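Ribokinase (Cryptococcus neoformans var. grubii serotype A, PDB 6CW5) probably phosphorylates D-ribose at O-5 with ATP and a divalent cation, most likely magnesium, giving D-ribose 5-phosphate and ADP, and works as a homodimer. Local coordinates at residues A[29-32]-A[38-41]; A[55-60]-A[316-321]; A[94-99]-A[123-128]; A[229-232]-A[236-239]. One frame throughout, in Å; residues are numbered along the deposited sequence.

Interaction 1: residues A[29-32]-A[38-41]; sequences LPHI and TISS
Ile39 reaches across to Leu29, Pro30 and His31, and its two branches divide the work. The apolar contacts come first. Its CG2 branch meets the CD2 methyl of Leu29, with Leu29 CD2 and Ile39 CG2 3.6 Å apart. The same leucine methyl also lies against the backbone of the other segment, Leu29 CD2 to Ser41 CA being 3.7 Å. In the other direction, CG1 of Ile39 stands anti to the backbone N (chi1 -172°) and chi2 is extended as well, which carries CD1 out to the proline ring. There Ile39 CD1 abuts Pro30 CG, at the outer corner of that ring, at 3.5 Å, tighter than usual for two carbons.

The second kind of contact is CH-pi. Ile39 CD1 sits over one face of the His31 imidazole, 3.7 Å from the ring centroid and 28° off its normal, displaced toward the CE1-NE2 rim. The ring's polar end is held separately: His31 NE2 is hydrogen-bonded to Glu37, in the loop between the two segments, which limits how the ring can rotate beneath the methyl.

No hydrogen bond joins the two segments. Leu29 instead pairs through its backbone with Ser108 and Ala110. This is the outer end of a beta hairpin connection, between strands 22-29 and 43-49 of the small four-stranded sheet that ribokinase-family enzymes carry beside their main alpha/beta domain.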
loop_
_atom_site.group_PDB
_atom_site.type_symbol
_atom_site.label_atom_id
_atom_site.label_comp_id
_atom_site.label_asym_id
_atom_site.label_seq_id
_atom_site.Cartn_x
_atom_site.Cartn_y
_atom_site.Cartn_z
ATOM N N LEU A 29 -18.433 -11.547 29.594
ATOM C CA LEU A 29 -17.608 -12.426 30.414
ATOM C C LEU A 29 -17.406 -11.846 31.808
ATOM O O LEU A 29 -17.466 -10.628 31.985
ATOM C CB LEU A 29 -16.243 -12.623 29.737
ATOM C CG LEU A 29 -16.264 -13.538 28.512
ATOM C CD1 LEU A 29 -15.083 -13.179 27.619
ATOM C CD2 LEU A 29 -16.173 -14.965 28.954
ATOM N N PRO A 30 -17.169 -12.691 32.817
ATOM C CA PRO A 30 -16.893 -12.138 34.148
ATOM C C PRO A 30 -15.555 -11.440 34.228
ATOM O O PRO A 30 -15.391 -10.555 35.081
ATOM C CB PRO A 30 -16.948 -13.367 35.071
ATOM C CG PRO A 30 -16.647 -14.519 34.172
ATOM C CD PRO A 30 -17.189 -14.166 32.818
ATOM N N HIS A 31 -14.607 -11.800 33.367
ATOM C CA HIS A 31 -13.284 -11.188 33.333
ATOM C C HIS A 31 -12.652 -11.610 32.028
ATOM O O HIS A 31 -13.135 -12.535 31.368
ATOM C CB HIS A 31 -12.416 -11.642 34.514
ATOM C CG HIS A 31 -12.264 -13.128 34.590
ATOM N ND1 HIS A 31 -13.039 -13.915 35.417
ATOM C CD2 HIS A 31 -11.445 -13.974 33.921
ATOM C CE1 HIS A 31 -12.695 -15.181 35.263
ATOM N NE2 HIS A 31 -11.734 -15.242 34.354
ATOM N N ILE A 32 -11.580 -10.910 31.648
ATOM C CA ILE A 32 -10.864 -11.243 30.420
ATOM C C ILE A 32 -10.190 -12.600 30.584
ATOM O O ILE A 32 -9.569 -12.875 31.617
ATOM C CB ILE A 32 -9.842 -10.143 30.102
ATOM C CG1 ILE A 32 -10.560 -8.795 29.948
ATOM C CG2 ILE A 32 -9.025 -10.508 28.846
ATOM C CD1 ILE A 32 -11.511 -8.737 28.751
ATOM N N THR A 38 -10.219 -21.752 30.220
ATOM C CA THR A 38 -11.452 -21.883 29.435
ATOM C C THR A 38 -12.584 -21.279 30.251
ATOM O O THR A 38 -12.761 -21.633 31.426
ATOM C CB THR A 38 -11.784 -23.345 29.110
ATOM O OG1 THR A 38 -10.786 -23.883 28.225
ATOM C CG2 THR A 38 -13.175 -23.429 28.395
ATOM N N ILE A 39 -13.341 -20.363 29.647
ATOM C CA ILE A 39 -14.390 -19.653 30.371
ATOM C C ILE A 39 -15.603 -19.526 29.458
ATOM O O ILE A 39 -15.470 -19.433 28.239
ATOM C CB ILE A 39 -13.889 -18.267 30.837
ATOM C CG1 ILE A 39 -14.888 -17.587 31.754
ATOM C CG2 ILE A 39 -13.623 -17.353 29.639
ATOM C CD1 ILE A 39 -14.293 -16.360 32.382
ATOM N N SER A 40 -16.794 -19.539 30.055
ATOM C CA SER A 40 -18.038 -19.485 29.293
ATOM C C SER A 40 -18.564 -18.056 29.232
ATOM O O SER A 40 -18.787 -17.440 30.279
ATOM C CB SER A 40 -19.096 -20.387 29.941
ATOM O OG SER A 40 -18.851 -21.768 29.692
ATOM N N SER A 41 -18.826 -17.554 28.024
ATOM C CA SER A 41 -19.499 -16.260 27.933
ATOM C C SER A 41 -20.942 -16.391 28.412
ATOM O O SER A 41 -21.557 -17.461 28.314
ATOM C CB SER A 41 -19.445 -15.713 26.496
ATOM O OG SER A 41 -20.103 -16.591 25.600
#

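Interaction 2: residues A[55-60]-A[316-321]; sequences QAFAVA and GAMESV
Phe57 and Met318 are brought together by two torsions. Phe57 CG lies anti to its own nitrogen (chi1 -161°), sending the ring off helix 51-61 toward the 316-321 loop, while Met318 is straight at chi2 and then bends at chi3 (74°), folding its methyl back over the ring. The two side chains cross at about a right angle. Met318 CG stands over one face of the ring, 4.0 Å from the centroid of Phe57, a CH-pi contact. Its terminal methyl comes down near the rim, with Met318 CE 3.4 Å from Phe57 CD1. Between them the sulfur takes an oblique Met-aromatic position, Met318 SD being 4.7 Å from the Phe57 centroid.

Farther round the ring the backbone joins in: Met318 O comes in above the plane, on the same face as Met318 CG and just outside the CD2-CE2 side, 3.0 Å from Phe57 CE2. Val321 comes to the ring edge, near its plane, with Val321 CB 3.8 Å from Phe57 CD2. Its CG1 branch continues to the helix surface and rests against Ala58, Val321 CG1 to Ala58 CA being 3.6 Å. A type I turn from Met318 to Val321 lets both side chains address the same helix.

The same loop contains Gly316 and Ser320, predicted potassium ligands, and Met318 also packs on Asn54, a predicted substrate-binding residue. With no hydrogen bond across it, the contact relies on shape and dispersion, to which the polarisable sulfur adds; the carbonyl oxygen, tilted above the CD2-CE2 side, may draw a little on the slight positive charge of the ring hydrogens.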
loop_
_atom_site.group_PDB
_atom_site.type_symbol
_atom_site.label_atom_id
_atom_site.label_comp_id
_atom_site.label_asym_id
_atom_site.label_seq_id
_atom_site.Cartn_x
_atom_site.Cartn_y
_atom_site.Cartn_z
ATOM N N GLN A 55 -16.433 5.605 12.373
ATOM C CA GLN A 55 -16.089 7.013 12.202
ATOM C C GLN A 55 -16.877 7.625 11.043
ATOM O O GLN A 55 -17.338 8.763 11.141
ATOM C CB GLN A 55 -14.571 7.158 12.019
ATOM C CG GLN A 55 -13.848 6.889 13.334
ATOM C CD GLN A 55 -12.307 6.976 13.279
ATOM O OE1 GLN A 55 -11.717 7.537 12.356
ATOM N NE2 GLN A 55 -11.668 6.371 14.279
ATOM N N ALA A 56 -17.100 6.865 9.965
ATOM C CA ALA A 56 -17.920 7.389 8.867
ATOM C C ALA A 56 -19.354 7.627 9.324
ATOM O O ALA A 56 -19.978 8.641 8.974
ATOM C CB ALA A 56 -17.903 6.418 7.680
ATOM N N PHE A 57 -19.901 6.670 10.068
ATOM C CA PHE A 57 -21.246 6.796 10.612
ATOM C C PHE A 57 -21.376 8.048 11.473
ATOM O O PHE A 57 -22.407 8.733 11.448
ATOM C CB PHE A 57 -21.554 5.544 11.433
ATOM C CG PHE A 57 -22.998 5.321 11.661
ATOM C CD1 PHE A 57 -23.785 4.746 10.671
ATOM C CD2 PHE A 57 -23.587 5.685 12.865
ATOM C CE1 PHE A 57 -25.138 4.520 10.895
ATOM C CE2 PHE A 57 -24.942 5.482 13.080
ATOM C CZ PHE A 57 -25.715 4.895 12.097
ATOM N N ALA A 58 -20.343 8.343 12.267
ATOM C CA ALA A 58 -20.380 9.520 13.129
ATOM C C ALA A 58 -20.274 10.804 12.321
ATOM O O ALA A 58 -20.954 11.784 12.632
ATOM C CB ALA A 58 -19.264 9.443 14.177
ATOM N N VAL A 59 -19.443 10.823 11.273
ATOM C CA VAL A 59 -19.415 12.014 10.418
ATOM C C VAL A 59 -20.805 12.272 9.869
ATOM O O VAL A 59 -21.317 13.392 9.918
ATOM C CB VAL A 59 -18.380 11.869 9.282
ATOM C CG1 VAL A 59 -18.457 13.085 8.338
ATOM C CG2 VAL A 59 -16.965 11.740 9.838
ATOM N N ALA A 60 -21.455 11.212 9.374
ATOM C CA ALA A 60 -22.785 11.348 8.792
ATOM C C ALA A 60 -23.811 11.779 9.833
ATOM O O ALA A 60 -24.637 12.659 9.581
ATOM C CB ALA A 60 -23.196 10.023 8.140
ATOM N N GLY A 316 -23.962 -0.068 21.094
ATOM C CA GLY A 316 -23.257 -0.343 19.855
ATOM C C GLY A 316 -22.269 0.738 19.458
ATOM O O GLY A 316 -22.446 1.912 19.768
ATOM N N ALA A 317 -21.209 0.318 18.761
ATOM C CA ALA A 317 -20.237 1.283 18.257
ATOM C C ALA A 317 -20.866 2.199 17.214
ATOM O O ALA A 317 -20.655 3.419 17.236
ATOM C CB ALA A 317 -19.021 0.557 17.685
ATOM N N MET A 318 -21.660 1.633 16.301
ATOM C CA MET A 318 -22.381 2.425 15.310
ATOM C C MET A 318 -23.755 2.873 15.803
ATOM O O MET A 318 -24.147 4.022 15.569
ATOM C CB MET A 318 -22.533 1.637 14.005
ATOM C CG MET A 318 -21.773 2.254 12.837
ATOM S SD MET A 318 -21.731 1.229 11.346
ATOM C CE MET A 318 -23.391 1.406 10.708
ATOM N N GLU A 319 -24.482 1.996 16.500
ATOM C CA GLU A 319 -25.866 2.286 16.871
ATOM C C GLU A 319 -25.983 3.455 17.851
ATOM O O GLU A 319 -26.993 4.165 17.841
ATOM C CB GLU A 319 -26.518 1.031 17.463
ATOM N N SER A 320 -24.979 3.676 18.697
ATOM C CA SER A 320 -25.073 4.686 19.747
ATOM C C SER A 320 -24.579 6.064 19.314
ATOM O O SER A 320 -24.585 6.994 20.131
ATOM C CB SER A 320 -24.299 4.229 20.991
ATOM O OG SER A 320 -22.930 4.006 20.715
ATOM N N VAL A 321 -24.150 6.223 18.065
ATOM C CA VAL A 321 -23.709 7.532 17.583
ATOM C C VAL A 321 -24.923 8.449 17.470
ATOM O O VAL A 321 -25.828 8.184 16.663
ATOM C CB VAL A 321 -22.978 7.426 16.237
ATOM C CG1 VAL A 321 -22.744 8.814 15.686
ATOM C CG2 VAL A 321 -21.664 6.683 16.405
#

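Interaction 3: residues A[94-99]-A[123-128]; sequences KIVKDE and NYYLPS
Tyr125, Val96 and Lys94 carry most of this contact. Both valine methyls lie against the tyrosine ring: Val96 CG2 is over one face, 3.7 Å from the Tyr125 centroid and 20° off the normal, and its nearest ring atom is Tyr125 CD2 at 3.4 Å. The other branch reaches the far side of the ring's long axis, Val96 CG1 to Tyr125 CD1 being 3.7 Å, and the valine thus straddles the ring. With Tyr125 CG anti to the backbone N (chi1 169°), the ring lies between the valine and the 123-128 chain, where Pro127 N sits over the rim of the opposite face.

Lys94 adds a looser contact through its aliphatic part, its CD lying 4.0 Å from Pro127 CG. Bends at chi3 and chi4 turn the amine away from the proline, and Lys94 NZ forms a salt bridge with Asp69 and a hydrogen bond to Lys92 O.

Tyr124 and Leu126, beside Tyr125 in the loop after strand 115-119, meet the second subunit. Strand 93-96 is the outermost strand at one end of the large sheet, paired with strand 66-73, whose Ala71 touches both Val96 and Tyr125; helix 77-85 meets Ile95, on the side of strand 93-96 turned away from Tyr125.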
loop_
_atom_site.group_PDB
_atom_site.type_symbol
_atom_site.label_atom_id
_atom_site.label_comp_id
_atom_site.label_asym_id
_atom_site.label_seq_id
_atom_site.Cartn_x
_atom_site.Cartn_y
_atom_site.Cartn_z
ATOM N N LYS A 94 -16.446 -2.079 -1.404
ATOM C CA LYS A 94 -16.472 -3.206 -2.310
ATOM C C LYS A 94 -16.996 -4.434 -1.585
ATOM O O LYS A 94 -16.709 -4.636 -0.406
ATOM C CB LYS A 94 -15.067 -3.468 -2.856
ATOM C CG LYS A 94 -14.574 -2.306 -3.775
ATOM C CD LYS A 94 -13.056 -2.212 -3.886
ATOM C CE LYS A 94 -12.405 -1.581 -2.654
ATOM N NZ LYS A 94 -12.660 -0.116 -2.483
ATOM N N ILE A 95 -17.752 -5.260 -2.308
ATOM C CA ILE A 95 -18.228 -6.535 -1.790
ATOM C C ILE A 95 -17.403 -7.629 -2.448
ATOM O O ILE A 95 -17.438 -7.794 -3.678
ATOM C CB ILE A 95 -19.725 -6.724 -2.062
ATOM C CG1 ILE A 95 -20.521 -5.585 -1.405
ATOM C CG2 ILE A 95 -20.173 -8.072 -1.548
ATOM C CD1 ILE A 95 -21.990 -5.527 -1.848
ATOM N N VAL A 96 -16.691 -8.398 -1.640
ATOM C CA VAL A 96 -15.674 -9.322 -2.130
ATOM C C VAL A 96 -16.236 -10.726 -2.082
ATOM O O VAL A 96 -16.608 -11.207 -1.009
ATOM C CB VAL A 96 -14.389 -9.237 -1.296
ATOM C CG1 VAL A 96 -13.321 -10.127 -1.899
ATOM C CG2 VAL A 96 -13.920 -7.801 -1.226
ATOM N N LYS A 97 -16.264 -11.382 -3.235
ATOM C CA LYS A 97 -16.712 -12.758 -3.309
ATOM C C LYS A 97 -15.720 -13.685 -2.614
ATOM O O LYS A 97 -14.505 -13.482 -2.679
ATOM C CB LYS A 97 -16.882 -13.162 -4.772
ATOM N N ASP A 98 -16.243 -14.715 -1.952
ATOM C CA ASP A 98 -15.410 -15.709 -1.280
ATOM C C ASP A 98 -14.510 -15.081 -0.211
ATOM O O ASP A 98 -13.436 -15.604 0.088
ATOM C CB ASP A 98 -14.552 -16.493 -2.279
ATOM C CG ASP A 98 -15.369 -17.178 -3.349
ATOM O OD1 ASP A 98 -16.509 -17.602 -3.063
ATOM O OD2 ASP A 98 -14.861 -17.300 -4.481
ATOM N N GLU A 99 -14.922 -13.956 0.358
ATOM C CA GLU A 99 -14.225 -13.339 1.483
ATOM C C GLU A 99 -15.247 -13.036 2.565
ATOM O O GLU A 99 -16.435 -12.905 2.286
ATOM C CB GLU A 99 -13.501 -12.049 1.084
ATOM C CG GLU A 99 -12.637 -11.452 2.184
ATOM C CD GLU A 99 -11.674 -12.447 2.815
ATOM O OE1 GLU A 99 -10.510 -12.518 2.366
ATOM O OE2 GLU A 99 -12.066 -13.161 3.767
ATOM N N ASN A 123 -11.122 -6.500 5.090
ATOM C CA ASN A 123 -10.480 -5.205 5.301
ATOM C C ASN A 123 -9.087 -5.155 4.701
ATOM O O ASN A 123 -8.593 -4.052 4.411
ATOM C CB ASN A 123 -10.408 -4.873 6.791
ATOM C CG ASN A 123 -11.745 -4.511 7.357
ATOM O OD1 ASN A 123 -12.501 -3.752 6.738
ATOM N ND2 ASN A 123 -12.072 -5.067 8.539
ATOM N N TYR A 124 -8.445 -6.308 4.497
ATOM C CA TYR A 124 -7.123 -6.353 3.876
ATOM C C TYR A 124 -7.178 -6.763 2.410
ATOM O O TYR A 124 -6.141 -7.098 1.822
ATOM C CB TYR A 124 -6.179 -7.286 4.655
ATOM C CG TYR A 124 -5.345 -6.555 5.681
ATOM C CD1 TYR A 124 -5.935 -5.744 6.640
ATOM C CD2 TYR A 124 -3.956 -6.664 5.673
ATOM C CE1 TYR A 124 -5.159 -5.063 7.571
ATOM C CE2 TYR A 124 -3.171 -6.003 6.603
ATOM C CZ TYR A 124 -3.777 -5.212 7.547
ATOM O OH TYR A 124 -2.995 -4.530 8.459
ATOM N N TYR A 125 -8.355 -6.724 1.808
ATOM C CA TYR A 125 -8.487 -6.956 0.373
ATOM C C TYR A 125 -8.151 -5.702 -0.411
ATOM O O TYR A 125 -8.579 -4.601 -0.065
ATOM C CB TYR A 125 -9.907 -7.358 0.056
ATOM C CG TYR A 125 -10.259 -7.378 -1.422
ATOM C CD1 TYR A 125 -9.965 -8.498 -2.214
ATOM C CD2 TYR A 125 -10.926 -6.310 -2.015
ATOM C CE1 TYR A 125 -10.331 -8.544 -3.566
ATOM C CE2 TYR A 125 -11.306 -6.366 -3.381
ATOM C CZ TYR A 125 -10.988 -7.465 -4.138
ATOM O OH TYR A 125 -11.352 -7.512 -5.484
ATOM N N LEU A 126 -7.383 -5.881 -1.475
ATOM C CA LEU A 126 -7.126 -4.827 -2.427
ATOM C C LEU A 126 -7.456 -5.388 -3.802
ATOM O O LEU A 126 -6.974 -6.478 -4.169
ATOM C CB LEU A 126 -5.663 -4.368 -2.361
ATOM C CG LEU A 126 -5.332 -3.639 -1.065
ATOM C CD1 LEU A 126 -3.847 -3.314 -1.023
ATOM C CD2 LEU A 126 -6.152 -2.388 -0.979
ATOM N N PRO A 127 -8.268 -4.699 -4.591
ATOM C CA PRO A 127 -8.649 -5.244 -5.897
ATOM C C PRO A 127 -7.524 -5.137 -6.905
ATOM O O PRO A 127 -6.729 -4.193 -6.883
ATOM C CB PRO A 127 -9.833 -4.358 -6.317
ATOM C CG PRO A 127 -9.561 -3.043 -5.630
ATOM C CD PRO A 127 -8.986 -3.452 -4.271
ATOM N N SER A 128 -7.476 -6.140 -7.823
ATOM C CA SER A 128 -6.556 -6.119 -8.948
ATOM C C SER A 128 -7.322 -5.848 -10.242
ATOM O O SER A 128 -8.430 -6.357 -10.407
ATOM C CB SER A 128 -5.820 -7.466 -9.052
ATOM O OG SER A 128 -5.076 -7.551 -10.265
#

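Interaction 4: residues A[229-232]-A[236-239]; sequences LELH and YFSK
Leu231 covers the ring of Phe237, its CG standing almost straight above the ring centre, 3.7 Å from the Phe237 centroid and 11° off the normal. This closes the end of helix 220-233 against the loop that leads into strand 242-246, a helix-to-strand connection of the alpha/beta ribokinase fold. The leucine is spread across the face: Leu231 CD1 lies 3.7 Å from Phe237 CG, while CD2 heads for the CZ end. CG of Phe237 is turned anti to its backbone N (chi1 -159°), which lays the ring beneath the leucine and also brings Phe237 CD2 to 3.4 Å from Leu231 O. The pair sits in the core, where both residues pack on Leu202 of helix 196-205, Leu192 of strand 191-195 and Ile243 of strand 242-246; Trp186 meets the Phe237 ring as well.

Nearer the surface, the His232 imidazole meets Lys239. The start of the lysine side chain crosses at about a right angle to the histidine, with Lys239 CG over one face at 4.1 Å from the His232 centroid. The lysine then runs on extended, taking its amine away from the contact. Tyr255 adds an edge-to-face neighbour to the histidine.

No direct hydrogen bond links the two segments. Lys239 O lies in the ring plane at the CE1 edge, 3.2 Å from His232 CE1, a carbon-to-oxygen contact; the neighbouring His232 ND1 is met by a water, 2.8 Å away, which donates to Ser238 O.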
loop_
_atom_site.group_PDB
_atom_site.type_symbol
_atom_site.label_atom_id
_atom_site.label_comp_id
_atom_site.label_asym_id
_atom_site.label_seq_id
_atom_site.Cartn_x
_atom_site.Cartn_y
_atom_site.Cartn_z
ATOM N N LEU A 229 3.513 18.536 23.804
ATOM C CA LEU A 229 4.514 19.537 23.432
ATOM C C LEU A 229 5.840 18.874 23.065
ATOM O O LEU A 229 6.550 19.332 22.156
ATOM C CB LEU A 229 4.714 20.549 24.567
ATOM C CG LEU A 229 3.512 21.433 24.904
ATOM C CD1 LEU A 229 3.748 22.254 26.142
ATOM C CD2 LEU A 229 3.191 22.348 23.693
ATOM N N GLU A 230 6.192 17.800 23.767
ATOM C CA GLU A 230 7.403 17.050 23.455
ATOM C C GLU A 230 7.303 16.380 22.088
ATOM O O GLU A 230 8.251 16.414 21.281
ATOM C CB GLU A 230 7.656 15.993 24.533
ATOM C CG GLU A 230 8.920 15.224 24.222
ATOM C CD GLU A 230 9.423 14.335 25.342
ATOM O OE1 GLU A 230 8.913 14.416 26.490
ATOM O OE2 GLU A 230 10.362 13.554 25.048
ATOM N N LEU A 231 6.160 15.760 21.824
ATOM C CA LEU A 231 5.936 15.111 20.541
ATOM C C LEU A 231 6.074 16.120 19.420
ATOM O O LEU A 231 6.739 15.851 18.417
ATOM C CB LEU A 231 4.560 14.442 20.534
ATOM C CG LEU A 231 4.165 13.670 19.282
ATOM C CD1 LEU A 231 5.210 12.600 18.981
ATOM C CD2 LEU A 231 2.758 13.026 19.426
ATOM N N HIS A 232 5.512 17.322 19.611
ATOM C CA HIS A 232 5.585 18.357 18.589
ATOM C C HIS A 232 7.015 18.622 18.156
ATOM O O HIS A 232 7.278 18.816 16.967
ATOM C CB HIS A 232 4.954 19.657 19.116
ATOM C CG HIS A 232 5.153 20.837 18.216
ATOM N ND1 HIS A 232 4.516 20.942 16.995
ATOM C CD2 HIS A 232 5.881 21.974 18.362
ATOM C CE1 HIS A 232 4.847 22.090 16.428
ATOM N NE2 HIS A 232 5.691 22.726 17.226
ATOM N N TYR A 236 11.331 12.781 14.886
ATOM C CA TYR A 236 10.638 11.730 14.142
ATOM C C TYR A 236 9.243 12.149 13.725
ATOM O O TYR A 236 8.653 11.519 12.833
ATOM C CB TYR A 236 10.518 10.438 14.967
ATOM C CG TYR A 236 11.788 9.641 15.151
ATOM C CD1 TYR A 236 12.370 8.962 14.087
ATOM C CD2 TYR A 236 12.390 9.532 16.407
ATOM C CE1 TYR A 236 13.541 8.222 14.259
ATOM C CE2 TYR A 236 13.565 8.791 16.586
ATOM C CZ TYR A 236 14.124 8.140 15.513
ATOM O OH TYR A 236 15.273 7.410 15.678
ATOM N N PHE A 237 8.707 13.195 14.348
ATOM C CA PHE A 237 7.327 13.613 14.135
ATOM C C PHE A 237 7.351 14.725 13.088
ATOM O O PHE A 237 8.267 14.778 12.262
ATOM C CB PHE A 237 6.727 14.070 15.477
ATOM C CG PHE A 237 5.208 14.065 15.534
ATOM C CD1 PHE A 237 4.482 12.918 15.218
ATOM C CD2 PHE A 237 4.526 15.212 15.932
ATOM C CE1 PHE A 237 3.094 12.909 15.305
ATOM C CE2 PHE A 237 3.140 15.231 15.989
ATOM C CZ PHE A 237 2.419 14.083 15.667
ATOM N N SER A 238 6.361 15.608 13.094
ATOM C CA SER A 238 6.404 16.795 12.250
ATOM C C SER A 238 5.769 17.952 13.004
ATOM O O SER A 238 4.759 17.761 13.678
ATOM C CB SER A 238 5.630 16.568 10.942
ATOM O OG SER A 238 5.454 17.776 10.222
ATOM N N LYS A 239 6.327 19.157 12.844
ATOM C CA LYS A 239 5.765 20.326 13.530
ATOM C C LYS A 239 4.451 20.790 12.917
ATOM O O LYS A 239 3.804 21.684 13.466
ATOM C CB LYS A 239 6.793 21.452 13.528
ATOM C CG LYS A 239 7.961 21.143 14.490
ATOM C CD LYS A 239 8.960 22.294 14.592
ATOM C CE LYS A 239 10.110 21.950 15.570
ATOM N NZ LYS A 239 11.211 23.001 15.451
HETATM O O HOH W 1 3.184 18.809 15.761
#

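Overall arrangement
Interactions 2 and 4 are buried, on opposite sides of the chain's centre; interaction 3 is partly buried and interaction 1 lies on the surface. None touches another, and no helix or strand is shared among them: interaction 1 belongs to the small sheet and interaction 3 to the edge of the large one, while interaction 2 involves helix 51-61 and interaction 4 helix 220-233. Interactions 1 and 4 each join neighbouring pieces of chain, whereas interaction 2 brings together residues 256 positions apart. All four put aliphatic groups over aromatic faces and lack direct hydrogen bonds across. They differ in what is added: a sulfur in interaction 2, a bridging water in interaction 4, nearby subunit contacts in interaction 3.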